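Local coordinates for protein glycosyl hyrolase, family 3 (Deinococcus radiodurans, PDB 3TEV) that probably hydrolyses O-glycosidic bonds as a family 3 glycoside hydrolase with a TIM-barrel-type domain, at residues A[153-165]-A[206-219]. Sequence-based numbering, arbitrary orientation. Where two conformers were deposited one is given.
Sequences DAARVTRHGRAAL and AGELAPFRALLPET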
ATOM      1  N   ASP A 153     -16.397  -1.158  15.264  1.00 64.31           N
ATOM      2  CA  ASP A 153     -15.810  -2.228  16.062  1.00 63.77           C
ATOM      3  C   ASP A 153     -15.051  -3.189  15.149  1.00 62.01           C
ATOM      4  O   ASP A 153     -15.331  -3.272  13.945  1.00 61.40           O
ATOM      5  CB  ASP A 153     -16.895  -2.960  16.873  1.00 64.68           C
ATOM      6  CG  ASP A 153     -17.946  -3.623  15.990  1.00 67.20           C
ATOM      7  OD1 ASP A 153     -19.062  -3.068  15.849  1.00 70.09           O
ATOM      8  OD2 ASP A 153     -17.656  -4.705  15.432  1.00 69.36           O
ATOM      9  N   ALA A 154     -14.087  -3.903  15.731  1.00 60.73           N
ATOM     10  CA  ALA A 154     -13.210  -4.828  15.004  1.00 59.11           C
ATOM     11  C   ALA A 154     -13.965  -5.956  14.279  1.00 58.61           C
ATOM     12  O   ALA A 154     -13.616  -6.313  13.145  1.00 57.83           O
ATOM     13  CB  ALA A 154     -12.172  -5.410  15.951  1.00 58.95           C
ATOM     14  N   ALA A 155     -15.000  -6.485  14.939  1.00 58.07           N
ATOM     15  CA  ALA A 155     -15.812  -7.593  14.427  1.00 57.76           C
ATOM     16  C   ALA A 155     -16.469  -7.266  13.090  1.00 57.13           C
ATOM     17  O   ALA A 155     -16.430  -8.083  12.171  1.00 57.33           O
ATOM     18  CB  ALA A 155     -16.893  -8.030  15.483  1.00 57.62           C
ATOM     19  N   ARG A 156     -17.073  -6.081  12.993  1.00 54.32           N
ATOM     20  CA  ARG A 156     -17.736  -5.632  11.762  1.00 53.34           C
ATOM     21  C   ARG A 156     -16.732  -5.334  10.649  1.00 51.23           C
ATOM     22  O   ARG A 156     -16.967  -5.642   9.477  1.00 51.22           O
ATOM     23  CB  ARG A 156     -18.592  -4.389  12.019  1.00 54.00           C
ATOM     24  CG  ARG A 156     -19.544  -4.009  10.873  1.00 56.49           C
ATOM     25  CD  ARG A 156     -20.743  -4.937  10.818  1.00 60.68           C
ATOM     26  NE  ARG A 156     -21.478  -4.907  12.078  1.00 64.95           N
ATOM     27  CZ  ARG A 156     -22.680  -4.361  12.242  1.00 66.11           C
ATOM     28  NH1 ARG A 156     -23.326  -3.807  11.219  1.00 65.38           N
ATOM     29  NH2 ARG A 156     -23.235  -4.384  13.440  1.00 66.42           N
ATOM     30  N   VAL A 157     -15.613  -4.729  11.015  1.00 49.20           N
ATOM     31  CA  VAL A 157     -14.577  -4.422  10.031  1.00 46.97           C
ATOM     32  C   VAL A 157     -13.945  -5.715   9.513  1.00 46.64           C
ATOM     33  O   VAL A 157     -13.759  -5.875   8.307  1.00 46.10           O
ATOM     34  CB  VAL A 157     -13.556  -3.419  10.598  1.00 46.76           C
ATOM     35  CG1 VAL A 157     -12.265  -3.327   9.715  1.00 45.26           C
ATOM     36  CG2 VAL A 157     -14.246  -2.044  10.765  1.00 45.46           C
ATOM     37  N   THR A 158     -13.658  -6.646  10.423  1.00 46.80           N
ATOM     38  CA  THR A 158     -13.120  -7.961  10.055  1.00 47.11           C
ATOM     39  C   THR A 158     -14.018  -8.699   9.055  1.00 47.32           C
ATOM     40  O   THR A 158     -13.534  -9.218   8.049  1.00 47.25           O
ATOM     41  CB  THR A 158     -12.910  -8.837  11.311  1.00 47.29           C
ATOM     42  OG1 THR A 158     -11.918  -8.229  12.140  1.00 47.51           O
ATOM     43  CG2 THR A 158     -12.460 -10.250  10.935  1.00 47.94           C
ATOM     44  N   ARG A 159     -15.319  -8.743   9.320  0.50 47.56           N
ATOM     45  CA  ARG A 159     -16.241  -9.484   8.458  0.50 48.32           C
ATOM     46  C   ARG A 159     -16.356  -8.891   7.043  0.50 47.79           C
ATOM     47  O   ARG A 159     -16.351  -9.635   6.055  0.50 47.71           O
ATOM     48  CB  ARG A 159     -17.632  -9.665   9.117  0.50 49.01           C
ATOM     49  CG  ARG A 159     -17.741 -10.946   9.958  0.50 51.08           C
ATOM     50  CD  ARG A 159     -19.109 -11.126  10.640  0.50 54.85           C
ATOM     51  NE  ARG A 159     -20.203 -11.333   9.689  0.50 56.65           N
ATOM     52  CZ  ARG A 159     -20.966 -10.313   9.192  0.50 56.74           C
ATOM     53  NH1 ARG A 159     -20.744  -9.018   9.567  0.50 55.84           N
ATOM     54  NH2 ARG A 159     -21.948 -10.592   8.340  0.50 57.12           N
ATOM     55  N   HIS A 160     -16.453  -7.566   6.939  1.00 47.28           N
ATOM     56  CA  HIS A 160     -16.533  -6.956   5.615  1.00 46.80           C
ATOM     57  C   HIS A 160     -15.175  -6.828   4.930  1.00 45.78           C
ATOM     58  O   HIS A 160     -15.088  -6.902   3.698  1.00 45.94           O
ATOM     59  CB  HIS A 160     -17.319  -5.655   5.669  1.00 46.69           C
ATOM     60  CG  HIS A 160     -18.762  -5.877   5.956  1.00 49.07           C
ATOM     61  ND1 HIS A 160     -19.651  -6.286   4.985  1.00 51.08           N
ATOM     62  CD2 HIS A 160     -19.463  -5.831   7.115  1.00 50.70           C
ATOM     63  CE1 HIS A 160     -20.849  -6.442   5.527  1.00 52.48           C
ATOM     64  NE2 HIS A 160     -20.760  -6.174   6.819  1.00 52.06           N
ATOM     65  N   GLY A 161     -14.116  -6.681   5.729  1.00 44.81           N
ATOM     66  CA  GLY A 161     -12.752  -6.708   5.200  1.00 43.91           C
ATOM     67  C   GLY A 161     -12.465  -8.025   4.496  1.00 43.79           C
ATOM     68  O   GLY A 161     -11.880  -8.043   3.418  1.00 43.35           O
ATOM     69  N   ARG A 162     -12.897  -9.123   5.107  1.00 44.57           N
ATOM     70  CA  ARG A 162     -12.718 -10.474   4.544  1.00 45.51           C
ATOM     71  C   ARG A 162     -13.384 -10.579   3.172  1.00 44.89           C
ATOM     72  O   ARG A 162     -12.801 -11.127   2.215  1.00 44.72           O
ATOM     73  CB  ARG A 162     -13.302 -11.549   5.486  1.00 46.08           C
ATOM     74  CG  ARG A 162     -12.967 -13.001   5.072  1.00 48.88           C
ATOM     75  CD  ARG A 162     -13.614 -14.092   5.945  1.00 55.32           C
ATOM     76  NE  ARG A 162     -13.508 -13.826   7.386  1.00 59.73           N
ATOM     77  CZ  ARG A 162     -12.501 -14.206   8.179  1.00 61.88           C
ATOM     78  NH1 ARG A 162     -11.456 -14.888   7.691  1.00 62.99           N
ATOM     79  NH2 ARG A 162     -12.538 -13.895   9.476  1.00 62.05           N
ATOM     80  N   ALA A 163     -14.597 -10.041   3.088  1.00 44.09           N
ATOM     81  CA  ALA A 163     -15.385 -10.068   1.851  1.00 43.74           C
ATOM     82  C   ALA A 163     -14.708  -9.267   0.737  1.00 43.19           C
ATOM     83  O   ALA A 163     -14.655  -9.703  -0.410  1.00 43.38           O
ATOM     84  CB  ALA A 163     -16.791  -9.535   2.114  1.00 43.49           C
ATOM     85  N   ALA A 164     -14.191  -8.093   1.093  1.00 42.66           N
ATOM     86  CA  ALA A 164     -13.505  -7.214   0.143  1.00 41.77           C
ATOM     87  C   ALA A 164     -12.237  -7.858  -0.408  1.00 41.36           C
ATOM     88  O   ALA A 164     -11.975  -7.800  -1.621  1.00 41.28           O
ATOM     89  CB  ALA A 164     -13.192  -5.881   0.800  1.00 41.72           C
ATOM     90  N   LEU A 165     -11.460  -8.482   0.482  1.00 40.94           N
ATOM     91  CA  LEU A 165     -10.246  -9.205   0.081  1.00 40.48           C
ATOM     92  C   LEU A 165     -10.586 -10.344  -0.879  1.00 41.12           C
ATOM     93  O   LEU A 165      -9.938 -10.489  -1.921  1.00 41.47           O
ATOM     94  CB  LEU A 165      -9.509  -9.765   1.298  1.00 39.66           C
ATOM     95  CG  LEU A 165      -8.896  -8.785   2.300  1.00 39.53           C
ATOM     96  CD1 LEU A 165      -8.660  -9.506   3.619  1.00 40.68           C
ATOM     97  CD2 LEU A 165      -7.581  -8.166   1.796  1.00 38.53           C
ATOM     98  N   ALA A 206      -7.343  -5.472  20.909  1.00 50.00           N
ATOM     99  CA  ALA A 206      -8.795  -5.617  20.815  1.00 50.09           C
ATOM    100  C   ALA A 206      -9.408  -4.736  19.704  1.00 49.58           C
ATOM    101  O   ALA A 206     -10.511  -5.021  19.219  1.00 49.79           O
ATOM    102  CB  ALA A 206      -9.449  -5.310  22.173  1.00 49.48           C
ATOM    103  N   GLY A 207      -8.696  -3.669  19.326  1.00 48.26           N
ATOM    104  CA  GLY A 207      -9.189  -2.700  18.357  1.00 46.64           C
ATOM    105  C   GLY A 207      -8.341  -2.672  17.093  1.00 45.85           C
ATOM    106  O   GLY A 207      -8.429  -3.579  16.265  1.00 45.59           O
ATOM    107  N   GLU A 208      -7.507  -1.632  16.977  1.00 44.47           N
ATOM    108  CA  GLU A 208      -6.721  -1.313  15.778  1.00 43.48           C
ATOM    109  C   GLU A 208      -6.113  -2.528  15.086  1.00 42.30           C
ATOM    110  O   GLU A 208      -6.264  -2.692  13.882  1.00 42.15           O
ATOM    111  CB  GLU A 208      -5.601  -0.297  16.115  1.00 43.38           C
ATOM    112  CG  GLU A 208      -6.060   1.174  16.266  1.00 44.68           C
ATOM    113  CD  GLU A 208      -6.904   1.449  17.529  1.00 47.01           C
ATOM    114  OE1 GLU A 208      -7.074   0.558  18.392  1.00 47.49           O
ATOM    115  OE2 GLU A 208      -7.415   2.573  17.655  1.00 49.23           O
ATOM    116  N   LEU A 209      -5.442  -3.376  15.859  1.00 41.51           N
ATOM    117  CA  LEU A 209      -4.717  -4.525  15.324  1.00 40.67           C
ATOM    118  C   LEU A 209      -5.596  -5.717  14.952  1.00 40.84           C
ATOM    119  O   LEU A 209      -5.191  -6.522  14.120  1.00 41.40           O
ATOM    120  CB  LEU A 209      -3.637  -4.980  16.323  1.00 40.45           C
ATOM    121  CG  LEU A 209      -2.517  -3.977  16.635  1.00 39.36           C
ATOM    122  CD1 LEU A 209      -1.612  -4.441  17.785  1.00 38.91           C
ATOM    123  CD2 LEU A 209      -1.696  -3.708  15.390  1.00 38.61           C
ATOM    124  N   ALA A 210      -6.787  -5.831  15.544  1.00 40.56           N
ATOM    125  CA  ALA A 210      -7.592  -7.052  15.409  1.00 41.05           C
ATOM    126  C   ALA A 210      -7.964  -7.445  13.975  1.00 41.21           C
ATOM    127  O   ALA A 210      -7.810  -8.609  13.602  1.00 41.69           O
ATOM    128  CB  ALA A 210      -8.835  -7.014  16.318  1.00 40.68           C
ATOM    129  N   PRO A 211      -8.447  -6.495  13.159  1.00 41.22           N
ATOM    130  CA  PRO A 211      -8.833  -6.922  11.795  1.00 41.45           C
ATOM    131  C   PRO A 211      -7.643  -7.390  10.930  1.00 41.19           C
ATOM    132  O   PRO A 211      -7.780  -8.349  10.174  1.00 40.95           O
ATOM    133  CB  PRO A 211      -9.505  -5.664  11.201  1.00 41.43           C
ATOM    134  CG  PRO A 211      -9.847  -4.807  12.399  1.00 41.23           C
ATOM    135  CD  PRO A 211      -8.747  -5.072  13.390  1.00 41.06           C
ATOM    136  N   PHE A 212      -6.487  -6.738  11.063  1.00 40.76           N
ATOM    137  CA  PHE A 212      -5.300  -7.132  10.312  1.00 40.92           C
ATOM    138  C   PHE A 212      -4.838  -8.491  10.780  1.00 42.65           C
ATOM    139  O   PHE A 212      -4.484  -9.348   9.965  1.00 43.48           O
ATOM    140  CB  PHE A 212      -4.149  -6.154  10.524  1.00 39.61           C
ATOM    141  CG  PHE A 212      -4.398  -4.785   9.972  1.00 38.46           C
ATOM    142  CD1 PHE A 212      -4.159  -4.499   8.621  1.00 37.80           C
ATOM    143  CD2 PHE A 212      -4.833  -3.762  10.811  1.00 36.04           C
ATOM    144  CE1 PHE A 212      -4.387  -3.213   8.109  1.00 37.62           C
ATOM    145  CE2 PHE A 212      -5.061  -2.481  10.314  1.00 36.47           C
ATOM    146  CZ  PHE A 212      -4.839  -2.201   8.962  1.00 37.47           C
ATOM    147  N   ARG A 213      -4.831  -8.692  12.093  1.00 44.37           N
ATOM    148  CA  ARG A 213      -4.391  -9.964  12.637  1.00 46.53           C
ATOM    149  C   ARG A 213      -5.315 -11.081  12.162  1.00 46.68           C
ATOM    150  O   ARG A 213      -4.839 -12.122  11.713  1.00 47.47           O
ATOM    151  CB  ARG A 213      -4.293  -9.913  14.167  1.00 47.40           C
ATOM    152  CG  ARG A 213      -3.700 -11.175  14.827  1.00 52.51           C
ATOM    153  CD  ARG A 213      -3.138 -10.813  16.215  1.00 61.08           C
ATOM    154  NE  ARG A 213      -3.083 -11.918  17.185  1.00 68.39           N
ATOM    155  CZ  ARG A 213      -2.283 -11.950  18.262  1.00 71.65           C
ATOM    156  NH1 ARG A 213      -1.434 -10.948  18.524  1.00 72.29           N
ATOM    157  NH2 ARG A 213      -2.324 -12.995  19.087  1.00 72.93           N
ATOM    158  N   ALA A 214      -6.619 -10.857  12.230  1.00 46.71           N
ATOM    159  CA  ALA A 214      -7.593 -11.878  11.817  1.00 47.14           C
ATOM    160  C   ALA A 214      -7.532 -12.192  10.319  1.00 46.99           C
ATOM    161  O   ALA A 214      -7.833 -13.306   9.899  1.00 46.74           O
ATOM    162  CB  ALA A 214      -9.013 -11.473  12.231  1.00 46.87           C
ATOM    163  N   LEU A 215      -7.103 -11.217   9.523  1.00 46.65           N
ATOM    164  CA  LEU A 215      -7.187 -11.341   8.061  1.00 46.21           C
ATOM    165  C   LEU A 215      -5.858 -11.623   7.351  1.00 45.93           C
ATOM    166  O   LEU A 215      -5.805 -11.655   6.122  1.00 45.31           O
ATOM    167  CB  LEU A 215      -7.902 -10.116   7.454  1.00 45.56           C
ATOM    168  CG  LEU A 215      -9.361  -9.858   7.919  1.00 45.98           C
ATOM    169  CD1 LEU A 215     -10.003  -8.673   7.186  1.00 43.44           C
ATOM    170  CD2 LEU A 215     -10.272 -11.096   7.818  1.00 44.97           C
ATOM    171  N   LEU A 216      -4.790 -11.829   8.119  1.00 46.22           N
ATOM    172  CA  LEU A 216      -3.447 -12.038   7.545  1.00 46.26           C
ATOM    173  C   LEU A 216      -3.323 -13.091   6.453  1.00 46.85           C
ATOM    174  O   LEU A 216      -2.760 -12.796   5.399  1.00 46.41           O
ATOM    175  CB  LEU A 216      -2.433 -12.386   8.624  1.00 46.42           C
ATOM    176  CG  LEU A 216      -1.766 -11.278   9.409  1.00 46.08           C
ATOM    177  CD1 LEU A 216      -0.631 -11.938  10.170  1.00 47.14           C
ATOM    178  CD2 LEU A 216      -1.270 -10.147   8.501  1.00 44.86           C
ATOM    179  N   PRO A 217      -3.827 -14.322   6.699  1.00 47.79           N
ATOM    180  CA  PRO A 217      -3.648 -15.337   5.644  1.00 48.81           C
ATOM    181  C   PRO A 217      -4.377 -15.011   4.324  1.00 49.21           C
ATOM    182  O   PRO A 217      -4.077 -15.631   3.304  1.00 50.40           O
ATOM    183  CB  PRO A 217      -4.205 -16.641   6.267  1.00 48.84           C
ATOM    184  CG  PRO A 217      -4.541 -16.325   7.712  1.00 48.79           C
ATOM    185  CD  PRO A 217      -4.640 -14.818   7.831  1.00 48.12           C
ATOM    186  N   GLU A 218      -5.313 -14.063   4.350  1.00 48.09           N
ATOM    187  CA  GLU A 218      -6.049 -13.643   3.159  1.00 47.48           C
ATOM    188  C   GLU A 218      -5.541 -12.317   2.586  1.00 45.28           C
ATOM    189  O   GLU A 218      -6.077 -11.829   1.592  1.00 44.63           O
ATOM    190  CB  GLU A 218      -7.546 -13.476   3.477  1.00 48.46           C
ATOM    191  CG  GLU A 218      -8.360 -14.764   3.484  1.00 54.10           C
ATOM    192  CD  GLU A 218      -8.209 -15.536   4.780  1.00 59.82           C
ATOM    193  OE1 GLU A 218      -7.981 -14.885   5.831  1.00 62.65           O
ATOM    194  OE2 GLU A 218      -8.312 -16.791   4.743  1.00 62.65           O
ATOM    195  N   THR A 219      -4.535 -11.724   3.226  1.00 43.02           N
ATOM    196  CA  THR A 219      -4.041 -10.403   2.846  1.00 41.35           C
ATOM    197  C   THR A 219      -2.672 -10.480   2.142  1.00 39.86           C
ATOM    198  O   THR A 219      -1.651 -10.642   2.794  1.00 39.58           O
ATOM    199  CB  THR A 219      -3.961  -9.478   4.097  1.00 41.47           C
ATOM    200  OG1 THR A 219      -5.212  -9.505   4.795  1.00 42.29           O
ATOM    201  CG2 THR A 219      -3.641  -8.050   3.705  1.00 41.22           C
TER
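Leu215 and Thr158 interlock at the middle of this contact, each a knob in a hole of the other helix. Leu215 drops its two methyls between Thr158, Gly161, Arg162 and Leu165; CD1 lies against bare helix backbone, 3.6 Å from Arg162 N, because Gly161 has no side chain there. Thr158 settles among Ala210, Pro211, Ala214 and Leu215. With chi1 at -64°, its OG1 lies beside its own backbone N and donates to Ala154 O from above the carbonyl plane (2.8 Å). The same OG1 still rests 3.4 Å from Pro211 CA, while CG2 touches Ala214 CB. A valine here, with no hydroxyl to donate, would probably leave Ala154 O to the backbone N of residue 158 alone and take away what fixes the rotation of this side chain. The tight side continues with Val157 CG1 on the Pro211 ring, 3.9 Å from CG, and with Leu165 CD1, which reaches Thr219 OG1 at 3.6 Å; that hydroxyl donates to Leu215 O.

The outer side is looser. Arg162 bends at chi3 (-45°) and lays one guanidinium face over Leu215 CD2, 3.8 Å from CZ, yet its salt bridge to exposed Glu218 is long, NH1 to OE1 3.9 Å, with the two planes steeply inclined. No hydrogen bond joins the segments, so apolar packing dominates.

The axes of helix segments 154-165 and 210-215 approach to 8.9 Å and cross at -42°, neighbours on the outside of the barrel. Inward, Leu165 meets Pro175 and Phe212 meets Ala177 and Phe180 of strand 174-180; beyond helix 154-169, Ala163 and Ala164 pack on helix 107-124.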